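Local structure of alkylpurine DNA glycosylase AlkC (Pseudomonas fluorescens, 5VHV) at residues A[93-104]-A[120-131]. The protein probably excises alkylated purine bases from damaged DNA as a base-excision-repair glycosylase that does not flip the lesion out of the helix. Sequence-based numbering, arbitrary orientation.
Sequences ASYGRDDFKRSM and IRHFLLHDFQRT. With MES (2-(N-morpholino)-ethanesulfonic acid), chain H.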
ATOM      1  N   ALA A  93      15.382  14.175  -7.207  1.00 12.36           N
ATOM      2  CA  ALA A  93      15.113  13.380  -8.408  1.00 14.42           C
ATOM      3  C   ALA A  93      15.060  14.244  -9.662  1.00 14.30           C
ATOM      4  O   ALA A  93      15.462  13.797 -10.746  1.00 15.55           O
ATOM      5  CB  ALA A  93      13.807  12.619  -8.245  1.00 16.45           C
ATOM      6  N   SER A  94      14.584  15.486  -9.529  1.00 16.10           N
ATOM      7  CA  SER A  94      14.445  16.375 -10.675  1.00 14.59           C
ATOM      8  C   SER A  94      15.792  16.895 -11.153  1.00 14.60           C
ATOM      9  O   SER A  94      16.056  16.930 -12.361  1.00 14.92           O
ATOM     10  CB  SER A  94      13.528  17.552 -10.326  1.00 14.65           C
ATOM     11  OG  SER A  94      12.183  17.135 -10.058  1.00 15.81           O
ATOM     12  N   TYR A  95      16.647  17.342 -10.228  1.00 15.71           N
ATOM     13  CA  TYR A  95      17.823  18.129 -10.574  1.00 16.28           C
ATOM     14  C   TYR A  95      19.141  17.442 -10.234  1.00 17.36           C
ATOM     15  O   TYR A  95      20.209  17.992 -10.553  1.00 14.84           O
ATOM     16  CB  TYR A  95      17.740  19.509  -9.888  1.00 16.63           C
ATOM     17  CG  TYR A  95      16.393  20.155 -10.165  1.00 13.53           C
ATOM     18  CD1 TYR A  95      16.004  20.455 -11.471  1.00 16.05           C
ATOM     19  CD2 TYR A  95      15.505  20.405  -9.149  1.00 13.14           C
ATOM     20  CE1 TYR A  95      14.743  21.011 -11.739  1.00 13.94           C
ATOM     21  CE2 TYR A  95      14.246  20.969  -9.401  1.00 13.70           C
ATOM     22  CZ  TYR A  95      13.872  21.259 -10.698  1.00 14.42           C
ATOM     23  OH  TYR A  95      12.622  21.786 -10.903  1.00 16.07           O
ATOM     24  N   GLY A  96      19.097  16.251  -9.636  1.00 18.46           N
ATOM     25  CA  GLY A  96      20.278  15.564  -9.149  1.00 21.32           C
ATOM     26  C   GLY A  96      20.753  14.377  -9.963  1.00 21.37           C
ATOM     27  O   GLY A  96      21.626  13.634  -9.492  1.00 19.06           O
ATOM     28  N   ARG A  97      20.247  14.184 -11.181  1.00 19.09           N
ATOM     29  CA  ARG A  97      20.552  12.975 -11.958  1.00 21.83           C
ATOM     30  C   ARG A  97      22.038  12.844 -12.314  1.00 34.13           C
ATOM     31  O   ARG A  97      22.541  11.717 -12.461  1.00 27.50           O
ATOM     32  CB  ARG A  97      19.732  12.964 -13.251  1.00 27.33           C
ATOM     33  CG  ARG A  97      18.207  12.814 -13.105  1.00 53.01           C
ATOM     34  CD  ARG A  97      17.568  12.739 -14.508  1.00 62.92           C
ATOM     35  NE  ARG A  97      16.109  12.849 -14.513  1.00 45.53           N
ATOM     36  CZ  ARG A  97      15.261  11.820 -14.592  1.00 70.27           C
ATOM     37  NH1 ARG A  97      15.704  10.570 -14.668  0.67 61.43           N
ATOM     38  NH2 ARG A  97      13.951  12.041 -14.593  0.60 67.25           N
ATOM     39  N   ASP A  98      22.747  13.963 -12.503  1.00 20.39           N
ATOM     40  CA  ASP A  98      24.167  13.951 -12.860  1.00 21.55           C
ATOM     41  C   ASP A  98      25.083  14.194 -11.664  1.00 25.76           C
ATOM     42  O   ASP A  98      26.258  14.538 -11.843  1.00 23.56           O
ATOM     43  CB  ASP A  98      24.476  14.983 -13.957  1.00 29.82           C
ATOM     44  CG  ASP A  98      25.895  14.802 -14.551  1.00 59.23           C
ATOM     45  OD1 ASP A  98      26.222  13.660 -14.934  1.00 38.97           O
ATOM     46  OD2 ASP A  98      26.687  15.776 -14.625  1.00 44.43           O
ATOM     47  N   ASP A  99      24.578  14.012 -10.451  1.00 18.41           N
ATOM     48  CA  ASP A  99      25.367  14.134  -9.237  1.00 19.65           C
ATOM     49  C   ASP A  99      24.858  12.995  -8.336  1.00 24.26           C
ATOM     50  O   ASP A  99      24.241  13.194  -7.280  1.00 21.41           O
ATOM     51  CB  ASP A  99      25.209  15.522  -8.606  1.00 21.96           C
ATOM     52  CG  ASP A  99      26.355  15.888  -7.691  1.00 28.02           C
ATOM     53  OD1 ASP A  99      27.260  15.051  -7.488  1.00 34.46           O
ATOM     54  OD2 ASP A  99      26.343  17.017  -7.154  1.00 27.22           O
ATOM     55  N   PHE A 100      25.104  11.764  -8.799  1.00 18.70           N
ATOM     56  CA  PHE A 100      24.455  10.578  -8.234  1.00 18.22           C
ATOM     57  C   PHE A 100      24.779  10.399  -6.757  1.00 20.47           C
ATOM     58  O   PHE A 100      23.878  10.225  -5.930  1.00 19.23           O
ATOM     59  CB  PHE A 100      24.865   9.339  -9.027  1.00 17.32           C
ATOM     60  CG  PHE A 100      24.223   8.076  -8.542  1.00 15.54           C
ATOM     61  CD1 PHE A 100      22.950   7.742  -8.949  1.00 20.22           C
ATOM     62  CD2 PHE A 100      24.883   7.229  -7.659  1.00 19.16           C
ATOM     63  CE1 PHE A 100      22.351   6.584  -8.499  1.00 22.31           C
ATOM     64  CE2 PHE A 100      24.259   6.075  -7.200  1.00 19.94           C
ATOM     65  CZ  PHE A 100      23.008   5.765  -7.625  1.00 20.31           C
ATOM     66  N   LYS A 101      26.064  10.414  -6.400  1.00 18.84           N
ATOM     67  CA  LYS A 101      26.400  10.065  -5.028  1.00 21.93           C
ATOM     68  C   LYS A 101      25.858  11.104  -4.059  1.00 20.98           C
ATOM     69  O   LYS A 101      25.310  10.761  -3.004  1.00 22.23           O
ATOM     70  CB  LYS A 101      27.911   9.891  -4.898  1.00 28.55           C
ATOM     71  CG  LYS A 101      28.322   8.550  -5.476  1.00 68.28           C
ATOM     72  CD  LYS A 101      29.796   8.403  -5.711  1.00 93.51           C
ATOM     73  CE  LYS A 101      30.071   7.029  -6.301  1.00 82.34           C
ATOM     74  NZ  LYS A 101      31.418   6.947  -6.891  1.00 49.32           N
ATOM     75  N   ARG A 102      25.946  12.376  -4.434  1.00 20.50           N
ATOM     76  CA  ARG A 102      25.393  13.416  -3.576  1.00 20.99           C
ATOM     77  C   ARG A 102      23.885  13.264  -3.455  1.00 19.25           C
ATOM     78  O   ARG A 102      23.320  13.470  -2.374  1.00 19.88           O
ATOM     79  CB  ARG A 102      25.747  14.790  -4.135  1.00 25.96           C
ATOM     80  CG  ARG A 102      25.555  15.913  -3.155  1.00 36.91           C
ATOM     81  CD  ARG A 102      25.716  17.268  -3.833  1.00 35.00           C
ATOM     82  NE  ARG A 102      27.049  17.460  -4.395  1.00 31.78           N
ATOM     83  CZ  ARG A 102      28.098  17.906  -3.716  1.00 34.55           C
ATOM     84  NH1 ARG A 102      27.989  18.195  -2.422  1.00 43.55           N
ATOM     85  NH2 ARG A 102      29.259  18.063  -4.339  1.00 35.22           N
ATOM     86  N   SER A 103      23.215  12.925  -4.564  1.00 16.89           N
ATOM     87  CA  SER A 103      21.768  12.758  -4.552  1.00 18.68           C
ATOM     88  C   SER A 103      21.347  11.577  -3.684  1.00 19.67           C
ATOM     89  O   SER A 103      20.371  11.670  -2.929  1.00 16.13           O
ATOM     90  CB  SER A 103      21.250  12.601  -5.977  1.00 18.55           C
ATOM     91  OG  SER A 103      21.394  13.840  -6.676  1.00 19.10           O
ATOM     92  N   MET A 104      22.094  10.474  -3.740  1.00 14.21           N
ATOM     93  CA  MET A 104      21.762   9.348  -2.878  1.00 17.05           C
ATOM     94  C   MET A 104      21.880   9.737  -1.413  1.00 15.91           C
ATOM     95  O   MET A 104      21.028   9.360  -0.595  1.00 15.64           O
ATOM     96  CB  MET A 104      22.661   8.150  -3.182  1.00 20.10           C
ATOM     97  CG  MET A 104      22.390   7.482  -4.524  1.00 17.26           C
ATOM     98  SD  MET A 104      20.698   6.930  -4.776  1.00 17.18           S
ATOM     99  CE  MET A 104      20.091   8.229  -5.862  1.00 19.28           C
ATOM    100  N   ILE A 120      13.198   7.954  -5.380  1.00 12.84           N
ATOM    101  CA  ILE A 120      14.183   6.925  -5.685  1.00 13.01           C
ATOM    102  C   ILE A 120      13.792   6.162  -6.941  1.00 14.29           C
ATOM    103  O   ILE A 120      14.662   5.635  -7.647  1.00 15.01           O
ATOM    104  CB  ILE A 120      14.364   5.976  -4.486  1.00 12.63           C
ATOM    105  CG1 ILE A 120      15.597   5.086  -4.664  1.00 15.07           C
ATOM    106  CG2 ILE A 120      13.122   5.101  -4.258  1.00 14.41           C
ATOM    107  CD1 ILE A 120      16.917   5.833  -4.578  1.00 13.08           C
ATOM    108  N   ARG A 121      12.499   6.144  -7.282  1.00 13.17           N
ATOM    109  CA  ARG A 121      12.048   5.387  -8.448  1.00 13.42           C
ATOM    110  C   ARG A 121      12.501   6.021  -9.757  1.00 11.99           C
ATOM    111  O   ARG A 121      12.705   5.307 -10.742  1.00 14.71           O
ATOM    112  CB  ARG A 121      10.524   5.222  -8.396  1.00 13.47           C
ATOM    113  CG  ARG A 121      10.110   4.384  -7.177  1.00 14.13           C
ATOM    114  CD  ARG A 121       8.600   4.318  -6.994  1.00 14.39           C
ATOM    115  NE  ARG A 121       7.859   3.391  -7.853  1.00 14.34           N
ATOM    116  CZ  ARG A 121       7.809   2.071  -7.660  1.00 12.13           C
ATOM    117  NH1 ARG A 121       8.521   1.517  -6.684  1.00 14.00           N
ATOM    118  NH2 ARG A 121       7.027   1.296  -8.429  1.00 16.99           N
ATOM    119  N   HIS A 122      12.705   7.347  -9.789  0.91 12.48           N
ATOM    120  CA  HIS A 122      13.275   7.956 -10.987  1.00 13.57           C
ATOM    121  C   HIS A 122      14.694   7.470 -11.209  1.00 14.96           C
ATOM    122  O   HIS A 122      15.118   7.263 -12.358  1.00 17.08           O
ATOM    123  CB  HIS A 122      13.237   9.481 -10.882  1.00 16.80           C
ATOM    124  CG  HIS A 122      11.845  10.025 -10.821  0.96 17.11           C
ATOM    125  ND1 HIS A 122      11.061  10.186 -11.948  1.00 24.39           N
ATOM    126  CD2 HIS A 122      11.068  10.363  -9.769  0.85 13.74           C
ATOM    127  CE1 HIS A 122       9.872  10.638 -11.589  0.73 20.30           C
ATOM    128  NE2 HIS A 122       9.850  10.756 -10.270  0.81 16.92           N
ATOM    129  N   PHE A 123      15.443   7.268 -10.121  1.00 14.28           N
ATOM    130  CA  PHE A 123      16.804   6.757 -10.244  1.00 14.84           C
ATOM    131  C   PHE A 123      16.790   5.273 -10.598  1.00 15.44           C
ATOM    132  O   PHE A 123      17.601   4.824 -11.410  1.00 16.84           O
ATOM    133  CB  PHE A 123      17.585   7.004  -8.950  1.00 13.03           C
ATOM    134  CG  PHE A 123      17.928   8.460  -8.697  1.00 14.38           C
ATOM    135  CD1 PHE A 123      19.099   9.026  -9.201  1.00 18.55           C
ATOM    136  CD2 PHE A 123      17.084   9.249  -7.951  1.00 13.75           C
ATOM    137  CE1 PHE A 123      19.417  10.359  -8.945  1.00 18.05           C
ATOM    138  CE2 PHE A 123      17.387  10.593  -7.687  1.00 14.38           C
ATOM    139  CZ  PHE A 123      18.550  11.147  -8.195  1.00 14.40           C
ATOM    140  N   LEU A 124      15.855   4.496 -10.031  1.00 14.70           N
ATOM    141  CA  LEU A 124      15.759   3.091 -10.415  1.00 14.68           C
ATOM    142  C   LEU A 124      15.387   2.947 -11.882  1.00 15.38           C
ATOM    143  O   LEU A 124      15.789   1.974 -12.534  1.00 16.30           O
ATOM    144  CB  LEU A 124      14.753   2.367  -9.522  1.00 12.66           C
ATOM    145  CG  LEU A 124      15.243   2.082  -8.095  1.00 14.49           C
ATOM    146  CD1 LEU A 124      14.071   1.730  -7.208  1.00 15.44           C
ATOM    147  CD2 LEU A 124      16.275   0.946  -8.053  1.00 15.35           C
ATOM    148  N   LEU A 125      14.651   3.919 -12.430  1.00 14.99           N
ATOM    149  CA  LEU A 125      14.239   3.840 -13.830  1.00 15.56           C
ATOM    150  C   LEU A 125      15.402   4.145 -14.760  1.00 15.10           C
ATOM    151  O   LEU A 125      15.632   3.424 -15.744  1.00 18.04           O
ATOM    152  CB  LEU A 125      13.075   4.800 -14.085  1.00 22.01           C
ATOM    153  CG  LEU A 125      12.491   4.751 -15.500  1.00 23.78           C
ATOM    154  CD1 LEU A 125      11.875   3.368 -15.805  1.00 28.04           C
ATOM    155  CD2 LEU A 125      11.464   5.878 -15.663  1.00 24.03           C
ATOM    156  N   HIS A 126      16.161   5.207 -14.456  1.00 15.97           N
ATOM    157  CA  HIS A 126      17.224   5.682 -15.343  1.00 18.45           C
ATOM    158  C   HIS A 126      18.586   5.049 -15.067  1.00 18.14           C
ATOM    159  O   HIS A 126      19.411   4.947 -15.993  1.00 17.44           O
ATOM    160  CB  HIS A 126      17.339   7.208 -15.225  1.00 19.24           C
ATOM    161  CG  HIS A 126      18.200   7.839 -16.284  1.00 47.98           C
ATOM    162  ND1 HIS A 126      19.559   8.020 -16.133  1.00 48.96           N
ATOM    163  CD2 HIS A 126      17.891   8.337 -17.508  1.00 55.09           C
ATOM    164  CE1 HIS A 126      20.051   8.596 -17.218  1.00 51.96           C
ATOM    165  NE2 HIS A 126      19.060   8.798 -18.068  1.00 35.23           N
ATOM    166  N   ASP A 127      18.813   4.562 -13.850  1.00 16.47           N
ATOM    167  CA  ASP A 127      20.111   4.028 -13.421  1.00 20.07           C
ATOM    168  C   ASP A 127      19.887   2.834 -12.488  1.00 17.61           C
ATOM    169  O   ASP A 127      20.268   2.830 -11.313  1.00 15.84           O
ATOM    170  CB  ASP A 127      20.910   5.130 -12.730  1.00 15.71           C
ATOM    171  CG  ASP A 127      21.280   6.228 -13.688  1.00 27.79           C
ATOM    172  OD1 ASP A 127      22.296   6.105 -14.378  1.00 26.17           O
ATOM    173  OD2 ASP A 127      20.500   7.172 -13.798  1.00 24.93           O
ATOM    174  N   PHE A 128      19.251   1.792 -13.026  1.00 15.90           N
ATOM    175  CA  PHE A 128      18.725   0.740 -12.170  1.00 16.58           C
ATOM    176  C   PHE A 128      19.831   0.076 -11.350  1.00 15.14           C
ATOM    177  O   PHE A 128      19.731  -0.010 -10.119  1.00 16.48           O
ATOM    178  CB  PHE A 128      17.978  -0.315 -12.978  1.00 18.86           C
ATOM    179  CG  PHE A 128      17.461  -1.410 -12.114  1.00 15.95           C
ATOM    180  CD1 PHE A 128      16.372  -1.183 -11.302  1.00 15.33           C
ATOM    181  CD2 PHE A 128      18.108  -2.625 -12.051  1.00 20.25           C
ATOM    182  CE1 PHE A 128      15.894  -2.154 -10.460  1.00 18.41           C
ATOM    183  CE2 PHE A 128      17.641  -3.624 -11.201  1.00 20.98           C
ATOM    184  CZ  PHE A 128      16.529  -3.386 -10.403  1.00 19.04           C
ATOM    185  N   GLN A 129      20.878  -0.419 -12.015  1.00 16.03           N
ATOM    186  CA  GLN A 129      21.873  -1.226 -11.294  1.00 15.60           C
ATOM    187  C   GLN A 129      22.601  -0.381 -10.253  1.00 19.24           C
ATOM    188  O   GLN A 129      22.823  -0.834  -9.117  1.00 19.62           O
ATOM    189  CB  GLN A 129      22.860  -1.866 -12.288  1.00 16.78           C
ATOM    190  CG  GLN A 129      23.525  -3.146 -11.807  1.00 34.19           C
ATOM    191  CD  GLN A 129      22.529  -4.310 -11.610  1.00 21.21           C
ATOM    192  OE1 GLN A 129      21.751  -4.639 -12.504  1.00 35.86           O
ATOM    193  NE2 GLN A 129      22.550  -4.898 -10.439  1.00 38.95           N
ATOM    194  N   ARG A 130      22.953   0.863 -10.614  1.00 15.48           N
ATOM    195  CA  ARG A 130      23.657   1.739  -9.681  1.00 15.49           C
ATOM    196  C   ARG A 130      22.813   1.999  -8.442  1.00 16.18           C
ATOM    197  O   ARG A 130      23.326   1.995  -7.314  1.00 18.94           O
ATOM    198  CB  ARG A 130      24.012   3.058 -10.361  1.00 15.66           C
ATOM    199  CG  ARG A 130      25.279   3.702  -9.810  1.00 19.57           C
ATOM    200  CD  ARG A 130      25.570   5.047 -10.479  1.00 22.31           C
ATOM    201  NE  ARG A 130      26.860   5.575 -10.034  1.00 22.55           N
ATOM    202  CZ  ARG A 130      27.383   6.732 -10.436  1.00 22.94           C
ATOM    203  NH1 ARG A 130      26.732   7.510 -11.312  1.00 20.51           N
ATOM    204  NH2 ARG A 130      28.552   7.124  -9.944  1.00 28.96           N
ATOM    205  N   THR A 131      21.517   2.231  -8.638  1.00 17.14           N
ATOM    206  CA  THR A 131      20.621   2.568  -7.538  1.00 14.15           C
ATOM    207  C   THR A 131      20.287   1.331  -6.709  1.00 15.89           C
ATOM    208  O   THR A 131      20.195   1.404  -5.475  1.00 16.69           O
ATOM    209  CB  THR A 131      19.348   3.223  -8.094  1.00 13.48           C
ATOM    210  OG1 THR A 131      19.702   4.333  -8.944  1.00 14.72           O
ATOM    211  CG2 THR A 131      18.455   3.729  -6.985  1.00 15.75           C
TER
HETATM  212  O1  MES H 402      29.587  16.642 -10.311  1.00 61.24           O
HETATM  213  C2  MES H 402      29.799  15.481  -9.509  1.00 67.06           C
HETATM  214  C3  MES H 402      30.244  14.279 -10.330  1.00 55.14           C
HETATM  215  N4  MES H 402      29.340  14.094 -11.454  1.00 47.48           N
HETATM  216  C5  MES H 402      29.170  15.282 -12.282  1.00 53.12           C
HETATM  217  C6  MES H 402      28.668  16.398 -11.372  1.00 46.74           C
HETATM  218  C7  MES H 402      29.698  12.910 -12.228  1.00 64.01           C
HETATM  219  C8  MES H 402      28.470  12.218 -12.832  1.00 68.30           C
HETATM  220  S   MES H 402      27.669  11.243 -11.740  1.00 38.03           S
HETATM  221  O1S MES H 402      26.226  11.165 -12.072  1.00 31.11           O
HETATM  222  O2S MES H 402      27.881  11.791 -10.376  1.00 45.54           O
HETATM  223  O3S MES H 402      28.219   9.870 -11.820  1.00 63.30           O
HETATM  224  O   HOH W   1      11.681   9.686 -14.652  1.00 27.95           O
HETATM  225  O   HOH W   2      14.062   8.467 -14.864  1.00 28.25           O
HETATM  226  O   HOH W   3      21.374   9.360 -11.834  1.00 31.80           O
HETATM  227  O   HOH W   4      17.615   9.565 -12.777  1.00 33.99           O
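Phe123 enters as a knob into a hole formed by Ala93, Phe100, Ser103 and Met104, joining helices 87-95 and 100-110 to helices 119-126 and 128-138 of the helical DNA alkylation repair fold. Met104 CE stands over one face of the Phe123 ring, 3.5 Å from its centroid, a CH-pi contact brought about by a chain bent at chi2 (-56°). Ser103 CB meets Phe123 CZ at 3.8 Å, while Gly96 O lies at the ring edge. With CG anti to the backbone N (chi1 -179°), the Phe100 ring is carried toward 120-131, where Arg130 CD lies over one face (CH-pi) and Met104 CG backs the other. The extended Arg130 side chain lays its guanidinium nearly parallel to this ring, planes 5° apart. Losing the ring, as with an alanine at Phe100, would probably leave the Arg130 side chain free to swing and open a gap beside Phe123. A bound MES, probably from the crystallisation liquor, takes a 2.8 Å hydrogen bond from Arg130 NH1 through O3S. Farther out, one water joins Arg97 NH2 and His122 ND1, another Arg97 NH1 and His122 O, a third Arg97 O and Asp127 OD2. His126 ND1 donates to Asp127 OD2 at 2.7 Å, the oxygen in the imidazole plane, the donor above the carboxylate plane.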